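Local coordinates for protein Pvc2 (Photorhabdus asymbiotica subsp. asymbiotica, PDB 6J0B) that probably forms the contractile sheath around the inner tube of an extracellular, phage-tail-like injection system, here in its extended state, at residues N64-N78 against W165-V179. Numbering follows the deposited sequence.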
ATOM      1  N   ASN A  64     -37.443 -32.552  50.402  1.00 70.58           N
ATOM      2  CA  ASN A  64     -38.470 -32.057  49.492  1.00 70.58           C
ATOM      3  C   ASN A  64     -39.753 -31.695  50.230  1.00 70.58           C
ATOM      4  O   ASN A  64     -40.509 -30.836  49.768  1.00 70.58           O
ATOM      5  CB  ASN A  64     -38.766 -33.101  48.417  1.00 70.58           C
ATOM      6  CG  ASN A  64     -37.618 -33.286  47.449  1.00 70.58           C
ATOM      7  OD1 ASN A  64     -36.490 -32.883  47.724  1.00 70.58           O
ATOM      8  ND2 ASN A  64     -37.901 -33.899  46.307  1.00 70.58           N
ATOM      9  N   GLU A  65     -40.008 -32.326  51.375  1.00 73.18           N
ATOM     10  CA  GLU A  65     -41.278 -32.147  52.067  1.00 73.18           C
ATOM     11  C   GLU A  65     -41.302 -30.898  52.937  1.00 73.18           C
ATOM     12  O   GLU A  65     -42.386 -30.421  53.291  1.00 73.18           O
ATOM     13  CB  GLU A  65     -41.580 -33.374  52.924  1.00 73.18           C
ATOM     14  CG  GLU A  65     -41.446 -34.694  52.190  1.00 73.18           C
ATOM     15  CD  GLU A  65     -41.167 -35.848  53.133  1.00 73.18           C
ATOM     16  OE1 GLU A  65     -40.717 -35.590  54.270  1.00 73.18           O
ATOM     17  OE2 GLU A  65     -41.397 -37.010  52.740  1.00 73.18           O
ATOM     18  N   ASP A  66     -40.137 -30.370  53.308  1.00 70.72           N
ATOM     19  CA  ASP A  66     -40.092 -29.212  54.192  1.00 70.72           C
ATOM     20  C   ASP A  66     -40.506 -27.949  53.456  1.00 70.72           C
ATOM     21  O   ASP A  66     -40.069 -27.697  52.330  1.00 70.72           O
ATOM     22  CB  ASP A  66     -38.689 -29.028  54.766  1.00 70.72           C
ATOM     23  CG  ASP A  66     -38.407 -29.945  55.929  1.00 70.72           C
ATOM     24  OD1 ASP A  66     -39.333 -30.651  56.377  1.00 70.72           O
ATOM     25  OD2 ASP A  66     -37.248 -29.963  56.397  1.00 70.72           O
ATOM     26  N   LYS A  67     -41.350 -27.149  54.106  1.00 65.46           N
ATOM     27  CA  LYS A  67     -41.686 -25.840  53.564  1.00 65.46           C
ATOM     28  C   LYS A  67     -40.510 -24.881  53.674  1.00 65.46           C
ATOM     29  O   LYS A  67     -40.344 -24.005  52.821  1.00 65.46           O
ATOM     30  CB  LYS A  67     -42.917 -25.285  54.280  1.00 65.46           C
ATOM     31  CG  LYS A  67     -43.510 -24.045  53.647  1.00 65.46           C
ATOM     32  CD  LYS A  67     -44.713 -23.557  54.427  1.00 65.46           C
ATOM     33  CE  LYS A  67     -46.003 -24.193  53.943  1.00 65.46           C
ATOM     34  NZ  LYS A  67     -47.190 -23.540  54.560  1.00 65.46           N
ATOM     35  N   LEU A  68     -39.670 -25.047  54.697  1.00 63.91           N
ATOM     36  CA  LEU A  68     -38.527 -24.158  54.870  1.00 63.91           C
ATOM     37  C   LEU A  68     -37.419 -24.472  53.871  1.00 63.91           C
ATOM     38  O   LEU A  68     -36.763 -23.556  53.364  1.00 63.91           O
ATOM     39  CB  LEU A  68     -38.005 -24.254  56.304  1.00 63.91           C
ATOM     40  CG  LEU A  68     -36.735 -23.468  56.644  1.00 63.91           C
ATOM     41  CD1 LEU A  68     -36.945 -21.980  56.441  1.00 63.91           C
ATOM     42  CD2 LEU A  68     -36.270 -23.761  58.058  1.00 63.91           C
ATOM     43  N   ASP A  69     -37.208 -25.758  53.569  1.00 65.35           N
ATOM     44  CA  ASP A  69     -36.114 -26.175  52.691  1.00 65.35           C
ATOM     45  C   ASP A  69     -36.303 -25.670  51.270  1.00 65.35           C
ATOM     46  O   ASP A  69     -35.387 -25.091  50.677  1.00 65.35           O
ATOM     47  CB  ASP A  69     -36.014 -27.696  52.676  1.00 65.35           C
ATOM     48  CG  ASP A  69     -34.954 -28.222  53.597  1.00 65.35           C
ATOM     49  OD1 ASP A  69     -34.295 -29.211  53.214  1.00 65.35           O
ATOM     50  OD2 ASP A  69     -34.773 -27.651  54.691  1.00 65.35           O
ATOM     51  N   VAL A  70     -37.489 -25.897  50.701  1.00 60.61           N
ATOM     52  CA  VAL A  70     -37.744 -25.512  49.322  1.00 60.61           C
ATOM     53  C   VAL A  70     -37.861 -24.004  49.174  1.00 60.61           C
ATOM     54  O   VAL A  70     -37.661 -23.474  48.076  1.00 60.61           O
ATOM     55  CB  VAL A  70     -39.000 -26.238  48.806  1.00 60.61           C
ATOM     56  CG1 VAL A  70     -38.823 -27.734  48.956  1.00 60.61           C
ATOM     57  CG2 VAL A  70     -40.243 -25.788  49.556  1.00 60.61           C
ATOM     58  N   SER A  71     -38.149 -23.294  50.262  1.00 57.62           N
ATOM     59  CA  SER A  71     -38.232 -21.843  50.220  1.00 57.62           C
ATOM     60  C   SER A  71     -36.856 -21.197  50.284  1.00 57.62           C
ATOM     61  O   SER A  71     -36.642 -20.142  49.682  1.00 57.62           O
ATOM     62  CB  SER A  71     -39.105 -21.352  51.370  1.00 57.62           C
ATOM     63  OG  SER A  71     -38.541 -21.701  52.617  1.00 57.62           O
ATOM     64  N   VAL A  72     -35.918 -21.815  51.000  1.00 54.36           N
ATOM     65  CA  VAL A  72     -34.569 -21.270  51.109  1.00 54.36           C
ATOM     66  C   VAL A  72     -33.771 -21.549  49.838  1.00 54.36           C
ATOM     67  O   VAL A  72     -33.004 -20.695  49.376  1.00 54.36           O
ATOM     68  CB  VAL A  72     -33.896 -21.833  52.378  1.00 54.36           C
ATOM     69  CG1 VAL A  72     -32.405 -21.595  52.391  1.00 54.36           C
ATOM     70  CG2 VAL A  72     -34.505 -21.195  53.609  1.00 54.36           C
ATOM     71  N   ARG A  73     -33.972 -22.720  49.223  1.00 54.52           N
ATOM     72  CA  ARG A  73     -33.277 -23.038  47.977  1.00 54.52           C
ATOM     73  C   ARG A  73     -33.764 -22.163  46.830  1.00 54.52           C
ATOM     74  O   ARG A  73     -32.967 -21.727  45.992  1.00 54.52           O
ATOM     75  CB  ARG A  73     -33.455 -24.517  47.636  1.00 54.52           C
ATOM     76  CG  ARG A  73     -32.817 -24.929  46.319  1.00 54.52           C
ATOM     77  CD  ARG A  73     -32.866 -26.420  46.093  1.00 54.52           C
ATOM     78  NE  ARG A  73     -32.730 -26.739  44.677  1.00 54.52           N
ATOM     79  CZ  ARG A  73     -32.639 -27.973  44.196  1.00 54.52           C
ATOM     80  NH1 ARG A  73     -32.661 -29.010  45.018  1.00 54.52           N
ATOM     81  NH2 ARG A  73     -32.526 -28.169  42.891  1.00 54.52           N
ATOM     82  N   ALA A  74     -35.064 -21.868  46.795  1.00 50.39           N
ATOM     83  CA  ALA A  74     -35.589 -20.946  45.794  1.00 50.39           C
ATOM     84  C   ALA A  74     -35.128 -19.519  46.048  1.00 50.39           C
ATOM     85  O   ALA A  74     -35.061 -18.715  45.115  1.00 50.39           O
ATOM     86  CB  ALA A  74     -37.114 -21.014  45.771  1.00 50.39           C
ATOM     87  N   TYR A  75     -34.803 -19.191  47.299  1.00 46.53           N
ATOM     88  CA  TYR A  75     -34.303 -17.861  47.620  1.00 46.53           C
ATOM     89  C   TYR A  75     -32.873 -17.672  47.134  1.00 46.53           C
ATOM     90  O   TYR A  75     -32.534 -16.618  46.588  1.00 46.53           O
ATOM     91  CB  TYR A  75     -34.397 -17.626  49.125  1.00 46.53           C
ATOM     92  CG  TYR A  75     -33.579 -16.463  49.619  1.00 46.53           C
ATOM     93  CD1 TYR A  75     -33.947 -15.161  49.328  1.00 46.53           C
ATOM     94  CD2 TYR A  75     -32.446 -16.666  50.392  1.00 46.53           C
ATOM     95  CE1 TYR A  75     -33.205 -14.097  49.780  1.00 46.53           C
ATOM     96  CE2 TYR A  75     -31.699 -15.607  50.847  1.00 46.53           C
ATOM     97  CZ  TYR A  75     -32.085 -14.329  50.540  1.00 46.53           C
ATOM     98  OH  TYR A  75     -31.339 -13.271  50.987  1.00 46.53           O
ATOM     99  N   PHE A  76     -32.019 -18.675  47.328  1.00 46.60           N
ATOM    100  CA  PHE A  76     -30.624 -18.558  46.923  1.00 46.60           C
ATOM    101  C   PHE A  76     -30.421 -18.776  45.434  1.00 46.60           C
ATOM    102  O   PHE A  76     -29.416 -18.312  44.887  1.00 46.60           O
ATOM    103  CB  PHE A  76     -29.761 -19.545  47.706  1.00 46.60           C
ATOM    104  CG  PHE A  76     -29.475 -19.113  49.109  1.00 46.60           C
ATOM    105  CD1 PHE A  76     -28.715 -17.985  49.351  1.00 46.60           C
ATOM    106  CD2 PHE A  76     -29.955 -19.837  50.184  1.00 46.60           C
ATOM    107  CE1 PHE A  76     -28.447 -17.583  50.638  1.00 46.60           C
ATOM    108  CE2 PHE A  76     -29.685 -19.436  51.474  1.00 46.60           C
ATOM    109  CZ  PHE A  76     -28.933 -18.308  51.699  1.00 46.60           C
ATOM    110  N   ALA A  77     -31.343 -19.471  44.767  1.00 45.78           N
ATOM    111  CA  ALA A  77     -31.224 -19.655  43.326  1.00 45.78           C
ATOM    112  C   ALA A  77     -31.542 -18.375  42.571  1.00 45.78           C
ATOM    113  O   ALA A  77     -31.038 -18.171  41.462  1.00 45.78           O
ATOM    114  CB  ALA A  77     -32.140 -20.784  42.863  1.00 45.78           C
ATOM    115  N   ASN A  78     -32.363 -17.501  43.151  1.00 45.52           N
ATOM    116  CA  ASN A  78     -32.716 -16.251  42.495  1.00 45.52           C
ATOM    117  C   ASN A  78     -31.715 -15.140  42.765  1.00 45.52           C
ATOM    118  O   ASN A  78     -31.764 -14.108  42.092  1.00 45.52           O
ATOM    119  CB  ASN A  78     -34.107 -15.806  42.928  1.00 45.52           C
ATOM    120  CG  ASN A  78     -35.192 -16.698  42.383  1.00 45.52           C
ATOM    121  OD1 ASN A  78     -35.126 -17.149  41.244  1.00 45.52           O
ATOM    122  ND2 ASN A  78     -36.195 -16.966  43.195  1.00 45.52           N
ATOM    123  N   TRP A 165     -37.988 -30.007  41.397  1.00 58.92           N
ATOM    124  CA  TRP A 165     -37.220 -30.558  42.506  1.00 58.92           C
ATOM    125  C   TRP A 165     -38.023 -30.561  43.800  1.00 58.92           C
ATOM    126  O   TRP A 165     -37.866 -31.464  44.627  1.00 58.92           O
ATOM    127  CB  TRP A 165     -35.915 -29.783  42.688  1.00 58.92           C
ATOM    128  CG  TRP A 165     -36.031 -28.294  42.545  1.00 58.92           C
ATOM    129  CD1 TRP A 165     -35.881 -27.568  41.403  1.00 58.92           C
ATOM    130  CD2 TRP A 165     -36.292 -27.348  43.588  1.00 58.92           C
ATOM    131  NE1 TRP A 165     -36.044 -26.232  41.663  1.00 58.92           N
ATOM    132  CE2 TRP A 165     -36.295 -26.070  43.000  1.00 58.92           C
ATOM    133  CE3 TRP A 165     -36.526 -27.457  44.961  1.00 58.92           C
ATOM    134  CZ2 TRP A 165     -36.525 -24.913  43.734  1.00 58.92           C
ATOM    135  CZ3 TRP A 165     -36.754 -26.308  45.687  1.00 58.92           C
ATOM    136  CH2 TRP A 165     -36.749 -25.054  45.074  1.00 58.92           C
ATOM    137  N   ALA A 166     -38.890 -29.572  43.988  1.00 62.49           N
ATOM    138  CA  ALA A 166     -39.697 -29.489  45.195  1.00 62.49           C
ATOM    139  C   ALA A 166     -40.930 -30.367  45.063  1.00 62.49           C
ATOM    140  O   ALA A 166     -41.631 -30.320  44.048  1.00 62.49           O
ATOM    141  CB  ALA A 166     -40.109 -28.044  45.465  1.00 62.49           C
ATOM    142  N   ASN A 167     -41.196 -31.167  46.092  1.00 65.86           N
ATOM    143  CA  ASN A 167     -42.394 -31.999  46.094  1.00 65.86           C
ATOM    144  C   ASN A 167     -43.634 -31.161  46.370  1.00 65.86           C
ATOM    145  O   ASN A 167     -44.641 -31.268  45.660  1.00 65.86           O
ATOM    146  CB  ASN A 167     -42.249 -33.108  47.135  1.00 65.86           C
ATOM    147  CG  ASN A 167     -43.280 -34.199  46.972  1.00 65.86           C
ATOM    148  OD1 ASN A 167     -43.722 -34.491  45.861  1.00 65.86           O
ATOM    149  ND2 ASN A 167     -43.670 -34.812  48.082  1.00 65.86           N
ATOM    150  N   ILE A 168     -43.573 -30.325  47.402  1.00 65.50           N
ATOM    151  CA  ILE A 168     -44.653 -29.419  47.770  1.00 65.50           C
ATOM    152  C   ILE A 168     -44.519 -28.109  47.009  1.00 65.50           C
ATOM    153  O   ILE A 168     -43.496 -27.850  46.364  1.00 65.50           O
ATOM    154  CB  ILE A 168     -44.659 -29.162  49.282  1.00 65.50           C
ATOM    155  CG1 ILE A 168     -43.330 -28.542  49.693  1.00 65.50           C
ATOM    156  CG2 ILE A 168     -44.897 -30.454  50.036  1.00 65.50           C
ATOM    157  CD1 ILE A 168     -43.341 -28.006  51.075  1.00 65.50           C
ATOM    158  N   ASP A 169     -45.557 -27.281  47.070  1.00 61.60           N
ATOM    159  CA  ASP A 169     -45.529 -25.973  46.435  1.00 61.60           C
ATOM    160  C   ASP A 169     -44.753 -24.977  47.284  1.00 61.60           C
ATOM    161  O   ASP A 169     -44.840 -24.979  48.514  1.00 61.60           O
ATOM    162  CB  ASP A 169     -46.948 -25.469  46.207  1.00 61.60           C
ATOM    163  CG  ASP A 169     -47.827 -26.510  45.565  1.00 61.60           C
ATOM    164  OD1 ASP A 169     -47.355 -27.198  44.635  1.00 61.60           O
ATOM    165  OD2 ASP A 169     -48.981 -26.658  46.006  1.00 61.60           O
ATOM    166  N   ILE A 170     -44.001 -24.116  46.610  1.00 56.13           N
ATOM    167  CA  ILE A 170     -43.112 -23.153  47.248  1.00 56.13           C
ATOM    168  C   ILE A 170     -43.899 -21.886  47.561  1.00 56.13           C
ATOM    169  O   ILE A 170     -44.684 -21.431  46.716  1.00 56.13           O
ATOM    170  CB  ILE A 170     -41.904 -22.877  46.341  1.00 56.13           C
ATOM    171  CG1 ILE A 170     -41.120 -24.170  46.157  1.00 56.13           C
ATOM    172  CG2 ILE A 170     -41.018 -21.779  46.897  1.00 56.13           C
ATOM    173  CD1 ILE A 170     -40.238 -24.178  44.968  1.00 56.13           C
ATOM    174  N   PRO A 171     -43.765 -21.315  48.756  1.00 54.82           N
ATOM    175  CA  PRO A 171     -44.372 -20.013  49.033  1.00 54.82           C
ATOM    176  C   PRO A 171     -43.732 -18.929  48.186  1.00 54.82           C
ATOM    177  O   PRO A 171     -42.500 -18.872  48.063  1.00 54.82           O
ATOM    178  CB  PRO A 171     -44.088 -19.799  50.525  1.00 54.82           C
ATOM    179  CG  PRO A 171     -42.948 -20.695  50.830  1.00 54.82           C
ATOM    180  CD  PRO A 171     -43.130 -21.887  49.953  1.00 54.82           C
ATOM    181  N   PRO A 172     -44.538 -18.057  47.576  1.00 52.12           N
ATOM    182  CA  PRO A 172     -43.989 -17.097  46.609  1.00 52.12           C
ATOM    183  C   PRO A 172     -43.224 -15.948  47.234  1.00 52.12           C
ATOM    184  O   PRO A 172     -42.498 -15.258  46.511  1.00 52.12           O
ATOM    185  CB  PRO A 172     -45.235 -16.594  45.880  1.00 52.12           C
ATOM    186  CG  PRO A 172     -46.314 -16.746  46.870  1.00 52.12           C
ATOM    187  CD  PRO A 172     -46.001 -17.953  47.684  1.00 52.12           C
ATOM    188  N   SER A 173     -43.356 -15.715  48.538  1.00 48.86           N
ATOM    189  CA  SER A 173     -42.617 -14.636  49.179  1.00 48.86           C
ATOM    190  C   SER A 173     -41.142 -14.946  49.332  1.00 48.86           C
ATOM    191  O   SER A 173     -40.333 -14.019  49.422  1.00 48.86           O
ATOM    192  CB  SER A 173     -43.195 -14.337  50.555  1.00 48.86           C
ATOM    193  OG  SER A 173     -43.239 -15.508  51.347  1.00 48.86           O
ATOM    194  N   ALA A 174     -40.775 -16.224  49.380  1.00 47.62           N
ATOM    195  CA  ALA A 174     -39.373 -16.571  49.553  1.00 47.62           C
ATOM    196  C   ALA A 174     -38.588 -16.386  48.268  1.00 47.62           C
ATOM    197  O   ALA A 174     -37.387 -16.106  48.314  1.00 47.62           O
ATOM    198  CB  ALA A 174     -39.249 -18.002  50.040  1.00 47.62           C
ATOM    199  N   VAL A 175     -39.238 -16.542  47.115  1.00 46.72           N
ATOM    200  CA  VAL A 175     -38.556 -16.247  45.866  1.00 46.72           C
ATOM    201  C   VAL A 175     -38.505 -14.748  45.610  1.00 46.72           C
ATOM    202  O   VAL A 175     -37.656 -14.293  44.840  1.00 46.72           O
ATOM    203  CB  VAL A 175     -39.209 -16.995  44.688  1.00 46.72           C
ATOM    204  CG1 VAL A 175     -39.698 -18.357  45.133  1.00 46.72           C
ATOM    205  CG2 VAL A 175     -40.333 -16.198  44.057  1.00 46.72           C
ATOM    206  N   MET A 176     -39.367 -13.964  46.264  1.00 45.47           N
ATOM    207  CA  MET A 176     -39.403 -12.528  46.043  1.00 45.47           C
ATOM    208  C   MET A 176     -38.435 -11.772  46.932  1.00 45.47           C
ATOM    209  O   MET A 176     -38.140 -10.608  46.651  1.00 45.47           O
ATOM    210  CB  MET A 176     -40.817 -11.988  46.257  1.00 45.47           C
ATOM    211  CG  MET A 176     -41.779 -12.335  45.139  1.00 45.47           C
ATOM    212  SD  MET A 176     -41.190 -11.808  43.525  1.00 45.47           S
ATOM    213  CE  MET A 176     -41.007 -10.046  43.779  1.00 45.47           C
ATOM    214  N   ALA A 177     -37.944 -12.400  47.999  1.00 44.26           N
ATOM    215  CA  ALA A 177     -36.829 -11.822  48.735  1.00 44.26           C
ATOM    216  C   ALA A 177     -35.561 -11.855  47.900  1.00 44.26           C
ATOM    217  O   ALA A 177     -34.718 -10.957  47.997  1.00 44.26           O
ATOM    218  CB  ALA A 177     -36.621 -12.570  50.046  1.00 44.26           C
ATOM    219  N   GLY A 178     -35.408 -12.887  47.069  1.00 41.90           N
ATOM    220  CA  GLY A 178     -34.273 -12.945  46.171  1.00 41.90           C
ATOM    221  C   GLY A 178     -34.434 -12.074  44.947  1.00 41.90           C
ATOM    222  O   GLY A 178     -33.442 -11.572  44.414  1.00 41.90           O
ATOM    223  N   VAL A 179     -35.671 -11.885  44.485  1.00 40.81           N
ATOM    224  CA  VAL A 179     -35.923 -10.994  43.357  1.00 40.81           C
ATOM    225  C   VAL A 179     -35.709  -9.543  43.771  1.00 40.81           C
ATOM    226  O   VAL A 179     -35.193  -8.732  42.991  1.00 40.81           O
ATOM    227  CB  VAL A 179     -37.338 -11.256  42.798  1.00 40.81           C
ATOM    228  CG1 VAL A 179     -37.793 -10.171  41.843  1.00 40.81           C
ATOM    229  CG2 VAL A 179     -37.359 -12.578  42.075  1.00 40.81           C
TER
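Helix 67-77 and the first part of helix 172-186 pack side by side, S71 level with A174 and Y75 with V175; the axes of 67-77 and 172-179 approach to 7.5 Å and run in nearly the same direction, with a crossing angle of -23°. This is helix-helix packing beside the chain's mixed sheet, and 165-179 belongs to the phage tail sheath subtilisin-like domain. S173 hydrogen-bonds through OG to O of A106 and OD1 of D130, which ties helix 172-186 to strands 103-106 and 126-130. Ahead of the second helix, loop 165-171 runs along the first. There the extended side chain of R73, its CG anti to the backbone N (chi1 177°), lays its guanidinium flat on the W165 indole. The planes differ by only 6°, and CZ of R73 stands 4.0 Å from the centroid of the W165 five-membered ring, a cation-pi stack; CD of R73 covers the six-membered ring in a CH-pi contact. F62 makes a second cation-pi contact with R73. O of V70 lies at the indole edge, 3.5 Å from CH2 of W165, while CG1 of V70 packs on CB of A166 and CG2 on CD1 of I168 and CG1 of I170. Small residues lie at the close approach: CB of A174 is 3.6 Å from CB of S71, and CB of A74 touches CG1 of V175. The Y75 hydroxyl bonds to O of G81, while its ring edge faces O of A174 and N of G178, CD1 of Y75 lying 3.5 Å from N of G178.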